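Local coordinates for manganese-binding protein (Chlamydia trachomatis, PDB 6NSI) that binds iron, manganese and nickel ions, with a preference for ferrous iron, and delivers them to the membrane permease of an ABC transporter for import, at residues Q123-P126 with Q127-E130; N169-S172 with Y173-R176; A204-S207 with I208-M212; Y266-T269 with F270-N273; V274-I277 with T278-G282. One frame throughout, in Å; residues are numbered along the deposited sequence.

Contact 1: residues Q123-P126 with Q127-E130; sequences QQFP and QYEE
With CG set between the backbone N and the carbonyl carbon (chi1 67°) and a second bend at chi2, the Gln127 side chain folds back over the turn toward Phe125 and Pro126. The amide ends at the rim of the Phe125 ring: NE2 of Gln127 lies in the ring plane, 4.0 Å from CD1 of Phe125, with the amide and ring planes 77° apart. OE1 of Gln127 rests against the pyrrolidine, 3.2 Å from CD of Pro126. Nearer the backbone, CG of Gln127 lies over the centre of the neighbouring Tyr128 ring, 3.6 Å above its plane, while CD2 of that ring touches CB of Phe125 at 3.7 Å. Beneath these side chains two backbone bonds close the 3-10 turn, Tyr128 N to Phe125 O at 3.0 Å and the straighter Glu129 N to Pro126 O, also 3.0 Å. The turn joins helix 107-124 to helix 129-154, whose N-cap position is held by Tyr128. Pro126 has no N-H to give, so the polar Gln127 OE1 beside its nitrogen gains no hydrogen bond there; apolar packing and the two backbone hydrogen bonds hold this surface corner.

Contact 2: residues N169-S172 with Y173-R176; sequences NAFS and YFTR
Phe171 and Thr175 are joined by two hydrogen bonds that converge on one carbonyl. Thr175 N reaches Phe171 O at 2.8 Å, and the threonine hydroxyl OG1 donates to the same Phe171 O at 2.7 Å, the two donors coming from opposite faces of the carbonyl plane. Thr175 OG1 can do this because it sits beside its own backbone N, anti to the carbonyl carbon (chi1 -64°). One residue on, Arg176 N bonds Ser172 O at 3.0 Å. Ahead of the helix, Ser172 OG donates to Asn169 OD1 at 2.6 Å, in the carbonyl plane and on a lone pair, tying the loop to the first turn. A water adds a bridge, donating to Ala170 O and accepting from Tyr173 N at 3.2 Å; it lies in the plane of the Tyr173 ring, at its edge. Apolar contact is lighter: CB of Phe174 meets CB of Phe171 at 4.1 Å, near the plane of the Phe171 ring. Phe171, the N-cap residue, starts helix 172-178 just after the iron ligand His168. Its ring packs on Asn273 of helix 266-280, Phe174 also touches that helix, and Thr175 lies against Leu164 of strand 164-165 and Cys194 of strand 194-195.

Contact 3: residues A204-S207 with I208-M212; sequences AQIS and IRDIM
Ser207 and Asp210 form a capping box at the start of helix 208-221. The peptide N-H of Ser207 points almost straight at the carboxylate, N to Asp210 OD2 at 2.8 Å with an angle of 170° at the hydrogen, and OD2 receives it on its anti lone pair. In return, Ser207 OG accepts from Asp210 N at 3.2 Å and, weakly, from Arg209 N at 3.0 Å. That hydroxyl faces the first turn because chi1 of 86° swings OG between the serine's own N and carbonyl carbon. Ser207 O starts the regular helical pattern, taking Ile211 N in its carbonyl plane at 3.1 Å. Around this polar centre, the Ile206 side chain crosses that of Asp210 at about a right angle, its CG2 3.8 Å from CB of Asp210, and the same CG2 meets CD1 of Ile211 at 4.2 Å. The second carboxylate oxygen, Asp210 OD1, is held by a salt bridge to Arg213, which probably steadies the group that receives Ser207 N. A bound sodium ion lies about 3 Å from the Ser207 side chain. The loop after strand 194-195 thus enters helix 208-221 at the surface, while the side chains of Ile206 and Ile211 pack on Ala236 of helix 235-242.

Contact 4: residues Y266-T269 with F270-N273; sequences YFST and FQHN
Gln271 reaches back along helix 266-280 to Ser268, one turn earlier in a regular alpha-helix. With CG anti to the carbonyl carbon, chi1 of -64° sets it 3.4 Å from Phe267 O, and the extended chain beyond carries OE1 to 3.6 Å from Ser268 CA. Further out, a water donates to Gln271 OE1 at 2.5 Å and lies at a long, weak 3.4 Å from Ser268 OG, whose firmer partner is Asn265. On another side of the helix Asn273 packs against the oxygen of the Thr269 carbonyl, its CG 3.5 Å from Thr269 O; the Asn273 amide oxygen takes Tyr258 N, and Thr269 OG1 bonds Asn265 O. The aromatic groups spread outward instead of pairing across the turn. CD2 of Tyr266 stands over the centre of the Phe267 ring, 3.7 Å above it, and Phe270, its CG anti to the backbone N, carries its ring away onto Ala150 of helix 129-154 and Met107 of helix 107-124. This long helix therefore packs against other helices while His272 NE2, bonded to Pro256 O, and Asn273 tie it to the loop 255-258. Four i to i+4 backbone bonds run through these two turns, the shortest being His272 N to Ser268 O at 2.8 Å.

Contact 5: residues V274-I277 with T278-G282; sequences VRTI and TEELG
From Val274 to Leu281 the backbone keeps alpha-helical i to i+4 bonding, Thr278 N to Val274 O through Leu281 N to Ile277 O, until a Schellman motif ends helix 266-280. Gly282, with positive phi, is the C-prime residue of that motif: its N bonds Glu279 O at 3.3 Å and Gly283 N returns to Thr278 O. Within the last turns Thr278 lies side by side with Val274, pointing the same way, and OG1 of Thr278 is 3.8 Å from CG1 of Val274. Because OG1 stands beside its own N (chi1 -57°), the hydroxyl also donates to Val274 O, at 2.7 Å, from the face of the carbonyl plane opposite to Thr278 N. This buried hydroxyl is thereby satisfied inside its own helix. Glu280 CG lies 3.3 Å from Thr276 O; beyond it the chain bends at chi2 and its carboxylate leaves the helix for a salt bridge to Arg251 and a hydrogen bond from Lys254 N. Val274 and Thr278 both face Leu154 of helix 129-154, and Leu281 touches Ile157. Ile277 and Leu281 run alongside each other in the same direction, Ile277 CG2 meeting Leu281 CD1 at 3.9 Å.

Contacts 4 and 5 are successive parts of helix 266-280, with centres about 13 Å apart, and contact 2 packs against both: Phe171 CE2 meets Asn273 ND2 at 4.1 Å, and Phe174 CE1 meets Ile277 CD1 at 3.6 Å. Contact 2 lies nearest the iron(III), which His36, His102, His168 and Asp260 hold; the Phe171 side chain is about 8 Å from the metal, against about 11 Å for Asn273 of contact 4 and about 12 Å for Ile206 of contact 3. Contact 3, beside its sodium ion, has its centre about 20 Å from that of contact 2. Contact 1 is remote, its centre about 49 Å from that of contact 3, across the chain's centre.

Contact 1: residues Q123-P126 with Q127-E130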
loop_
_atom_site.group_PDB
_atom_site.type_symbol
_atom_site.label_atom_id
_atom_site.label_comp_id
_atom_site.label_asym_id
_atom_site.label_seq_id
_atom_site.Cartn_x
_atom_site.Cartn_y
_atom_site.Cartn_z
ATOM N N GLN A 123 -7.494 13.502 -19.594
ATOM C CA GLN A 123 -7.530 13.027 -20.973
ATOM C C GLN A 123 -8.911 12.487 -21.350
ATOM O O GLN A 123 -9.322 12.597 -22.512
ATOM C CB GLN A 123 -6.439 11.969 -21.179
ATOM C CG GLN A 123 -6.487 11.220 -22.515
ATOM C CD GLN A 123 -5.628 11.873 -23.596
ATOM O OE1 GLN A 123 -4.675 12.602 -23.301
ATOM N NE2 GLN A 123 -5.971 11.617 -24.860
ATOM N N GLN A 124 -9.647 11.923 -20.388
ATOM C CA GLN A 124 -10.985 11.417 -20.680
ATOM C C GLN A 124 -12.034 12.522 -20.658
ATOM O O GLN A 124 -13.030 12.440 -21.388
ATOM C CB GLN A 124 -11.363 10.324 -19.682
ATOM C CG GLN A 124 -12.787 9.785 -19.840
ATOM C CD GLN A 124 -12.920 8.816 -20.999
ATOM O OE1 GLN A 124 -11.928 8.254 -21.471
ATOM N NE2 GLN A 124 -14.150 8.626 -21.478
ATOM N N PHE A 125 -11.832 13.556 -19.839
ATOM C CA PHE A 125 -12.807 14.633 -19.649
ATOM C C PHE A 125 -12.131 15.987 -19.831
ATOM O O PHE A 125 -11.856 16.691 -18.849
ATOM C CB PHE A 125 -13.458 14.554 -18.267
ATOM C CG PHE A 125 -14.011 13.196 -17.925
ATOM C CD1 PHE A 125 -15.228 12.775 -18.447
ATOM C CD2 PHE A 125 -13.322 12.351 -17.073
ATOM C CE1 PHE A 125 -15.743 11.545 -18.128
ATOM C CE2 PHE A 125 -13.832 11.114 -16.742
ATOM C CZ PHE A 125 -15.047 10.703 -17.270
ATOM N N PRO A 126 -11.849 16.385 -21.074
ATOM C CA PRO A 126 -11.288 17.735 -21.291
ATOM C C PRO A 126 -12.198 18.844 -20.794
ATOM O O PRO A 126 -11.710 19.891 -20.345
ATOM C CB PRO A 126 -11.095 17.794 -22.811
ATOM C CG PRO A 126 -12.091 16.783 -23.357
ATOM C CD PRO A 126 -12.126 15.679 -22.337
ATOM N N GLN A 127 -13.515 18.634 -20.833
ATOM C CA GLN A 127 -14.459 19.610 -20.301
ATOM C C GLN A 127 -14.262 19.870 -18.807
ATOM O O GLN A 127 -14.722 20.899 -18.298
ATOM C CB GLN A 127 -15.889 19.143 -20.578
ATOM C CG GLN A 127 -16.310 17.890 -19.815
ATOM C CD GLN A 127 -16.093 16.611 -20.604
ATOM O OE1 GLN A 127 -15.089 16.458 -21.307
ATOM N NE2 GLN A 127 -17.036 15.679 -20.485
ATOM N N TYR A 128 -13.584 18.981 -18.090
ATOM C CA TYR A 128 -13.306 19.199 -16.679
ATOM C C TYR A 128 -11.833 19.458 -16.394
ATOM O O TYR A 128 -11.449 19.530 -15.215
ATOM C CB TYR A 128 -13.791 17.997 -15.856
ATOM C CG TYR A 128 -15.264 17.707 -16.038
ATOM C CD1 TYR A 128 -16.171 18.739 -16.246
ATOM C CD2 TYR A 128 -15.751 16.409 -16.005
ATOM C CE1 TYR A 128 -17.520 18.485 -16.415
ATOM C CE2 TYR A 128 -17.107 16.148 -16.174
ATOM C CZ TYR A 128 -17.985 17.196 -16.379
ATOM O OH TYR A 128 -19.331 16.955 -16.548
ATOM N N GLU A 129 -11.006 19.614 -17.440
ATOM C CA GLU A 129 -9.550 19.710 -17.333
ATOM C C GLU A 129 -9.117 20.657 -16.223
ATOM O O GLU A 129 -8.094 20.446 -15.560
ATOM C CB GLU A 129 -8.950 20.190 -18.657
ATOM C CG GLU A 129 -7.435 20.173 -18.694
ATOM C CD GLU A 129 -6.804 21.532 -18.451
ATOM O OE1 GLU A 129 -5.675 21.770 -18.935
ATOM O OE2 GLU A 129 -7.419 22.372 -17.766
ATOM N N GLU A 130 -9.909 21.703 -16.006
ATOM C CA GLU A 130 -9.516 22.837 -15.185
ATOM C C GLU A 130 -9.852 22.637 -13.712
ATOM O O GLU A 130 -8.981 22.816 -12.852
ATOM C CB GLU A 130 -10.183 24.092 -15.761
ATOM C CG GLU A 130 -9.650 24.410 -17.165
ATOM C CD GLU A 130 -10.700 24.237 -18.267
ATOM O OE1 GLU A 130 -10.800 25.136 -19.134
ATOM O OE2 GLU A 130 -11.410 23.201 -18.269
#

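Contact 2: residues N169-S172 with Y173-R176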
loop_
_atom_site.group_PDB
_atom_site.type_symbol
_atom_site.label_atom_id
_atom_site.label_comp_id
_atom_site.label_asym_id
_atom_site.label_seq_id
_atom_site.Cartn_x
_atom_site.Cartn_y
_atom_site.Cartn_z
ATOM N N ASN A 169 4.192 -9.145 3.611
ATOM C CA ASN A 169 5.181 -8.261 2.992
ATOM C C ASN A 169 4.465 -7.172 2.187
ATOM O O ASN A 169 4.451 -7.158 0.959
ATOM C CB ASN A 169 6.139 -9.076 2.125
ATOM C CG ASN A 169 7.266 -8.242 1.570
ATOM O OD1 ASN A 169 7.516 -7.128 2.046
ATOM N ND2 ASN A 169 7.945 -8.757 0.541
ATOM N N ALA A 170 3.865 -6.239 2.924
ATOM C CA ALA A 170 3.168 -5.105 2.341
ATOM C C ALA A 170 3.896 -3.785 2.550
ATOM O O ALA A 170 3.457 -2.766 2.008
ATOM C CB ALA A 170 1.749 -4.986 2.925
ATOM N N PHE A 171 4.995 -3.771 3.307
ATOM C CA PHE A 171 5.665 -2.524 3.658
ATOM C C PHE A 171 7.108 -2.462 3.151
ATOM O O PHE A 171 7.934 -1.720 3.700
ATOM C CB PHE A 171 5.598 -2.310 5.169
ATOM C CG PHE A 171 4.176 -2.228 5.697
ATOM C CD1 PHE A 171 3.520 -3.368 6.151
ATOM C CD2 PHE A 171 3.498 -1.013 5.718
ATOM C CE1 PHE A 171 2.213 -3.297 6.632
ATOM C CE2 PHE A 171 2.187 -0.929 6.197
ATOM C CZ PHE A 171 1.547 -2.068 6.662
ATOM N N SER A 172 7.430 -3.209 2.090
ATOM C CA SER A 172 8.790 -3.127 1.560
ATOM C C SER A 172 9.100 -1.739 0.997
ATOM O O SER A 172 10.197 -1.207 1.217
ATOM C CB SER A 172 9.021 -4.208 0.500
ATOM O OG SER A 172 9.241 -5.467 1.119
ATOM N N TYR A 173 8.166 -1.138 0.249
ATOM C CA TYR A 173 8.415 0.211 -0.269
ATOM C C TYR A 173 8.534 1.225 0.863
ATOM O O TYR A 173 9.427 2.082 0.859
ATOM C CB TYR A 173 7.305 0.622 -1.237
ATOM C CG TYR A 173 7.303 -0.200 -2.500
ATOM C CD1 TYR A 173 6.452 -1.294 -2.635
ATOM C CD2 TYR A 173 8.149 0.112 -3.551
ATOM C CE1 TYR A 173 6.440 -2.051 -3.790
ATOM C CE2 TYR A 173 8.158 -0.641 -4.705
ATOM C CZ TYR A 173 7.300 -1.718 -4.829
ATOM O OH TYR A 173 7.303 -2.470 -5.984
ATOM N N PHE A 174 7.601 1.160 1.815
ATOM C CA PHE A 174 7.643 1.968 3.026
ATOM C C PHE A 174 9.006 1.875 3.704
ATOM O O PHE A 174 9.613 2.889 4.078
ATOM C CB PHE A 174 6.515 1.465 3.952
ATOM C CG PHE A 174 6.375 2.209 5.250
ATOM C CD1 PHE A 174 7.139 1.851 6.369
ATOM C CD2 PHE A 174 5.438 3.224 5.371
ATOM C CE1 PHE A 174 6.996 2.523 7.558
ATOM C CE2 PHE A 174 5.284 3.908 6.561
ATOM C CZ PHE A 174 6.056 3.549 7.665
ATOM N N THR A 175 9.489 0.645 3.888
ATOM C CA THR A 175 10.729 0.407 4.617
ATOM C C THR A 175 11.931 0.969 3.865
ATOM O O THR A 175 12.833 1.564 4.466
ATOM C CB THR A 175 10.903 -1.098 4.824
ATOM O OG1 THR A 175 9.834 -1.612 5.654
ATOM C CG2 THR A 175 12.274 -1.399 5.435
ATOM N N ARG A 176 11.972 0.741 2.552
ATOM C CA ARG A 176 13.066 1.241 1.723
ATOM C C ARG A 176 13.121 2.771 1.735
ATOM O O ARG A 176 14.206 3.362 1.815
ATOM C CB ARG A 176 12.899 0.700 0.293
ATOM C CG ARG A 176 14.127 0.878 -0.630
ATOM C CD ARG A 176 13.827 0.437 -2.085
ATOM N NE ARG A 176 12.731 1.207 -2.684
ATOM C CZ ARG A 176 12.307 1.093 -3.952
ATOM N NH1 ARG A 176 12.881 0.219 -4.784
ATOM N NH2 ARG A 176 11.304 1.859 -4.398
HETATM O O HOH W 1 5.037 -1.438 0.604
#

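Contact 3: residues A204-S207 with I208-M212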
loop_
_atom_site.group_PDB
_atom_site.type_symbol
_atom_site.label_atom_id
_atom_site.label_comp_id
_atom_site.label_asym_id
_atom_site.label_seq_id
_atom_site.Cartn_x
_atom_site.Cartn_y
_atom_site.Cartn_z
ATOM N N ALA A 204 -0.754 -17.510 0.211
ATOM C CA ALA A 204 0.259 -18.549 0.357
ATOM C C ALA A 204 0.208 -19.179 1.750
ATOM O O ALA A 204 -0.175 -18.540 2.735
ATOM C CB ALA A 204 1.654 -17.980 0.090
ATOM N N GLN A 205 0.597 -20.454 1.820
ATOM C CA GLN A 205 0.637 -21.186 3.081
ATOM C C GLN A 205 1.858 -20.776 3.899
ATOM O O GLN A 205 2.971 -20.711 3.369
ATOM C CB GLN A 205 0.677 -22.690 2.808
ATOM C CG GLN A 205 0.213 -23.539 3.975
ATOM C CD GLN A 205 -1.252 -23.315 4.308
ATOM O OE1 GLN A 205 -2.094 -23.187 3.414
ATOM N NE2 GLN A 205 -1.563 -23.262 5.600
ATOM N N ILE A 206 1.660 -20.526 5.196
ATOM C CA ILE A 206 2.748 -20.155 6.105
ATOM C C ILE A 206 3.220 -21.394 6.857
ATOM O O ILE A 206 2.414 -22.093 7.488
ATOM C CB ILE A 206 2.310 -19.064 7.098
ATOM C CG1 ILE A 206 1.811 -17.817 6.353
ATOM C CG2 ILE A 206 3.466 -18.759 8.070
ATOM C CD1 ILE A 206 0.970 -16.864 7.213
ATOM N N SER A 207 4.526 -21.642 6.829
ATOM C CA SER A 207 5.118 -22.879 7.323
ATOM C C SER A 207 5.839 -22.638 8.645
ATOM O O SER A 207 6.100 -21.496 9.038
ATOM C CB SER A 207 6.096 -23.445 6.288
ATOM O OG SER A 207 7.388 -22.855 6.446
ATOM N N ILE A 208 6.181 -23.736 9.328
ATOM C CA ILE A 208 7.011 -23.633 10.529
ATOM C C ILE A 208 8.351 -22.972 10.211
ATOM O O ILE A 208 8.926 -22.290 11.059
ATOM C CB ILE A 208 7.208 -25.021 11.191
ATOM C CG1 ILE A 208 7.914 -24.876 12.557
ATOM C CG2 ILE A 208 7.981 -25.986 10.276
ATOM C CD1 ILE A 208 7.197 -23.984 13.546
ATOM N N ARG A 209 8.860 -23.156 8.993
ATOM C CA ARG A 209 10.105 -22.505 8.584
ATOM C C ARG A 209 9.965 -20.979 8.568
ATOM O O ARG A 209 10.903 -20.256 8.929
ATOM C CB ARG A 209 10.515 -23.030 7.203
ATOM C CG ARG A 209 10.924 -24.496 7.209
ATOM C CD ARG A 209 12.434 -24.667 7.317
ATOM N NE ARG A 209 12.800 -26.050 7.635
ATOM C CZ ARG A 209 14.030 -26.460 7.928
ATOM N NH1 ARG A 209 15.046 -25.598 7.945
ATOM N NH2 ARG A 209 14.249 -27.742 8.202
ATOM N N ASP A 210 8.798 -20.480 8.144
ATOM C CA ASP A 210 8.522 -19.042 8.144
ATOM C C ASP A 210 8.409 -18.498 9.558
ATOM O O ASP A 210 8.855 -17.375 9.831
ATOM C CB ASP A 210 7.220 -18.744 7.410
ATOM C CG ASP A 210 7.261 -19.147 5.959
ATOM O OD1 ASP A 210 8.184 -18.711 5.238
ATOM O OD2 ASP A 210 6.352 -19.891 5.543
ATOM N N ILE A 211 7.742 -19.248 10.447
ATOM C CA ILE A 211 7.715 -18.876 11.857
ATOM C C ILE A 211 9.136 -18.758 12.370
ATOM O O ILE A 211 9.523 -17.742 12.961
ATOM C CB ILE A 211 6.914 -19.902 12.686
ATOM C CG1 ILE A 211 5.440 -19.906 12.287
ATOM C CG2 ILE A 211 7.055 -19.615 14.186
ATOM C CD1 ILE A 211 4.861 -18.542 12.030
ATOM N N MET A 212 9.947 -19.787 12.101
ATOM C CA MET A 212 11.301 -19.837 12.633
ATOM C C MET A 212 12.145 -18.705 12.081
ATOM O O MET A 212 12.906 -18.068 12.822
ATOM C CB MET A 212 11.947 -21.177 12.301
ATOM C CG MET A 212 13.380 -21.283 12.859
ATOM S SD MET A 212 14.656 -20.897 11.618
ATOM C CE MET A 212 14.227 -22.124 10.350
#

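Contact 4: residues Y266-T269 with F270-N273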
loop_
_atom_site.group_PDB
_atom_site.type_symbol
_atom_site.label_atom_id
_atom_site.label_comp_id
_atom_site.label_asym_id
_atom_site.label_seq_id
_atom_site.Cartn_x
_atom_site.Cartn_y
_atom_site.Cartn_z
ATOM N N TYR A 266 -7.892 6.781 2.644
ATOM C CA TYR A 266 -6.504 6.391 2.406
ATOM C C TYR A 266 -5.534 7.303 3.150
ATOM O O TYR A 266 -4.513 6.838 3.676
ATOM C CB TYR A 266 -6.197 6.394 0.907
ATOM C CG TYR A 266 -4.711 6.484 0.585
ATOM C CD1 TYR A 266 -3.898 5.359 0.645
ATOM C CD2 TYR A 266 -4.123 7.705 0.230
ATOM C CE1 TYR A 266 -2.544 5.433 0.360
ATOM C CE2 TYR A 266 -2.758 7.791 -0.055
ATOM C CZ TYR A 266 -1.974 6.649 0.010
ATOM O OH TYR A 266 -0.615 6.718 -0.264
ATOM N N PHE A 267 -5.838 8.602 3.216
ATOM C CA PHE A 267 -4.867 9.556 3.745
ATOM C C PHE A 267 -4.736 9.426 5.256
ATOM O O PHE A 267 -3.624 9.343 5.782
ATOM C CB PHE A 267 -5.252 10.984 3.340
ATOM C CG PHE A 267 -5.293 11.178 1.856
ATOM C CD1 PHE A 267 -4.121 11.402 1.142
ATOM C CD2 PHE A 267 -6.498 11.089 1.161
ATOM C CE1 PHE A 267 -4.139 11.550 -0.232
ATOM C CE2 PHE A 267 -6.524 11.235 -0.214
ATOM C CZ PHE A 267 -5.339 11.469 -0.912
ATOM N N SER A 268 -5.863 9.396 5.969
ATOM C CA SER A 268 -5.827 9.177 7.408
ATOM C C SER A 268 -5.216 7.820 7.751
ATOM O O SER A 268 -4.600 7.667 8.811
ATOM C CB SER A 268 -7.241 9.288 7.986
ATOM O OG SER A 268 -7.847 10.528 7.626
ATOM N N THR A 269 -5.388 6.828 6.876
ATOM C CA THR A 269 -4.817 5.503 7.110
ATOM C C THR A 269 -3.293 5.547 7.055
ATOM O O THR A 269 -2.614 4.983 7.924
ATOM C CB THR A 269 -5.360 4.506 6.084
ATOM O OG1 THR A 269 -6.781 4.403 6.226
ATOM C CG2 THR A 269 -4.736 3.134 6.324
ATOM N N PHE A 270 -2.742 6.214 6.035
ATOM C CA PHE A 270 -1.301 6.442 5.966
ATOM C C PHE A 270 -0.801 7.128 7.234
ATOM O O PHE A 270 0.201 6.710 7.835
ATOM C CB PHE A 270 -0.971 7.272 4.719
ATOM C CG PHE A 270 0.489 7.638 4.593
ATOM C CD1 PHE A 270 1.391 6.752 4.016
ATOM C CD2 PHE A 270 0.953 8.884 5.033
ATOM C CE1 PHE A 270 2.730 7.086 3.890
ATOM C CE2 PHE A 270 2.299 9.235 4.906
ATOM C CZ PHE A 270 3.189 8.334 4.335
ATOM N N GLN A 271 -1.507 8.175 7.674
ATOM C CA GLN A 271 -1.122 8.854 8.909
ATOM C C GLN A 271 -1.133 7.888 10.091
ATOM O O GLN A 271 -0.172 7.839 10.871
ATOM C CB GLN A 271 -2.048 10.038 9.175
ATOM C CG GLN A 271 -1.960 11.130 8.114
ATOM C CD GLN A 271 -2.911 12.296 8.371
ATOM O OE1 GLN A 271 -4.119 12.111 8.543
ATOM N NE2 GLN A 271 -2.361 13.510 8.395
ATOM N N HIS A 272 -2.214 7.108 10.236
ATOM C CA HIS A 272 -2.301 6.157 11.342
ATOM C C HIS A 272 -1.145 5.160 11.312
ATOM O O HIS A 272 -0.565 4.836 12.360
ATOM C CB HIS A 272 -3.636 5.405 11.309
ATOM C CG HIS A 272 -3.659 4.198 12.200
ATOM N ND1 HIS A 272 -4.202 4.218 13.469
ATOM C CD2 HIS A 272 -3.176 2.943 12.015
ATOM C CE1 HIS A 272 -4.066 3.023 14.020
ATOM N NE2 HIS A 272 -3.439 2.234 13.162
ATOM N N ASN A 273 -0.819 4.638 10.121
ATOM C CA ASN A 273 0.282 3.686 10.005
ATOM C C ASN A 273 1.591 4.316 10.457
ATOM O O ASN A 273 2.379 3.687 11.171
ATOM C CB ASN A 273 0.406 3.194 8.565
ATOM C CG ASN A 273 -0.600 2.097 8.224
ATOM O OD1 ASN A 273 -1.226 1.497 9.107
ATOM N ND2 ASN A 273 -0.743 1.822 6.942
HETATM O O HOH W 2 -6.306 13.122 9.187
#

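Contact 5: residues V274-I277 with T278-G282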
loop_
_atom_site.group_PDB
_atom_site.type_symbol
_atom_site.label_atom_id
_atom_site.label_comp_id
_atom_site.label_asym_id
_atom_site.label_seq_id
_atom_site.Cartn_x
_atom_site.Cartn_y
_atom_site.Cartn_z
ATOM N N VAL A 274 1.841 5.562 10.040
ATOM C CA VAL A 274 3.094 6.218 10.401
ATOM C C VAL A 274 3.141 6.487 11.900
ATOM O O VAL A 274 4.169 6.264 12.548
ATOM C CB VAL A 274 3.276 7.509 9.574
ATOM C CG1 VAL A 274 4.427 8.354 10.137
ATOM C CG2 VAL A 274 3.535 7.154 8.106
ATOM N N ARG A 275 2.034 6.973 12.473
ATOM C CA ARG A 275 1.970 7.202 13.914
ATOM C C ARG A 275 2.221 5.909 14.682
ATOM O O ARG A 275 3.035 5.873 15.607
ATOM C CB ARG A 275 0.603 7.778 14.295
ATOM C CG ARG A 275 0.437 9.259 13.993
ATOM C CD ARG A 275 -0.982 9.775 14.325
ATOM N NE ARG A 275 -1.435 10.739 13.322
ATOM C CZ ARG A 275 -1.211 12.051 13.395
ATOM N NH1 ARG A 275 -0.551 12.556 14.438
ATOM N NH2 ARG A 275 -1.646 12.865 12.429
ATOM N N THR A 276 1.511 4.840 14.303
ATOM C CA THR A 276 1.665 3.547 14.958
ATOM C C THR A 276 3.110 3.050 14.885
ATOM O O THR A 276 3.710 2.701 15.906
ATOM C CB THR A 276 0.691 2.546 14.328
ATOM O OG1 THR A 276 -0.643 3.048 14.499
ATOM C CG2 THR A 276 0.797 1.140 14.995
ATOM N N ILE A 277 3.700 3.046 13.690
ATOM C CA ILE A 277 5.059 2.521 13.568
ATOM C C ILE A 277 6.050 3.405 14.325
ATOM O O ILE A 277 6.926 2.903 15.042
ATOM C CB ILE A 277 5.417 2.365 12.079
ATOM C CG1 ILE A 277 4.546 1.248 11.480
ATOM C CG2 ILE A 277 6.947 2.105 11.872
ATOM C CD1 ILE A 277 4.775 1.015 10.026
ATOM N N THR A 278 5.918 4.730 14.203
ATOM C CA THR A 278 6.848 5.633 14.889
ATOM C C THR A 278 6.782 5.448 16.403
ATOM O O THR A 278 7.817 5.300 17.068
ATOM C CB THR A 278 6.552 7.094 14.513
ATOM O OG1 THR A 278 6.629 7.252 13.093
ATOM C CG2 THR A 278 7.570 8.053 15.153
ATOM N N GLU A 279 5.569 5.429 16.967
ATOM C CA GLU A 279 5.454 5.353 18.423
ATOM C C GLU A 279 5.946 4.013 18.955
ATOM O O GLU A 279 6.650 3.960 19.975
ATOM C CB GLU A 279 4.003 5.585 18.855
ATOM C CG GLU A 279 3.616 7.049 18.968
ATOM C CD GLU A 279 2.142 7.239 19.294
ATOM O OE1 GLU A 279 1.437 6.226 19.526
ATOM O OE2 GLU A 279 1.692 8.405 19.305
ATOM N N GLU A 280 5.586 2.915 18.286
ATOM C CA GLU A 280 5.917 1.602 18.836
ATOM C C GLU A 280 7.399 1.289 18.709
ATOM O O GLU A 280 7.942 0.565 19.555
ATOM C CB GLU A 280 5.087 0.514 18.155
ATOM C CG GLU A 280 3.582 0.631 18.431
ATOM C CD GLU A 280 3.156 0.005 19.752
ATOM O OE1 GLU A 280 1.945 -0.264 19.914
ATOM O OE2 GLU A 280 4.031 -0.219 20.630
ATOM N N LEU A 281 8.070 1.809 17.675
ATOM C CA LEU A 281 9.512 1.615 17.499
ATOM C C LEU A 281 10.361 2.669 18.228
ATOM O O LEU A 281 11.594 2.671 18.094
ATOM C CB LEU A 281 9.862 1.578 16.009
ATOM C CG LEU A 281 9.234 0.331 15.332
ATOM C CD1 LEU A 281 9.668 0.233 13.891
ATOM C CD2 LEU A 281 9.624 -0.916 16.067
ATOM N N GLY A 282 9.742 3.543 19.009
ATOM C CA GLY A 282 10.478 4.384 19.929
ATOM C C GLY A 282 10.722 5.801 19.470
ATOM O O GLY A 282 11.471 6.527 20.142
#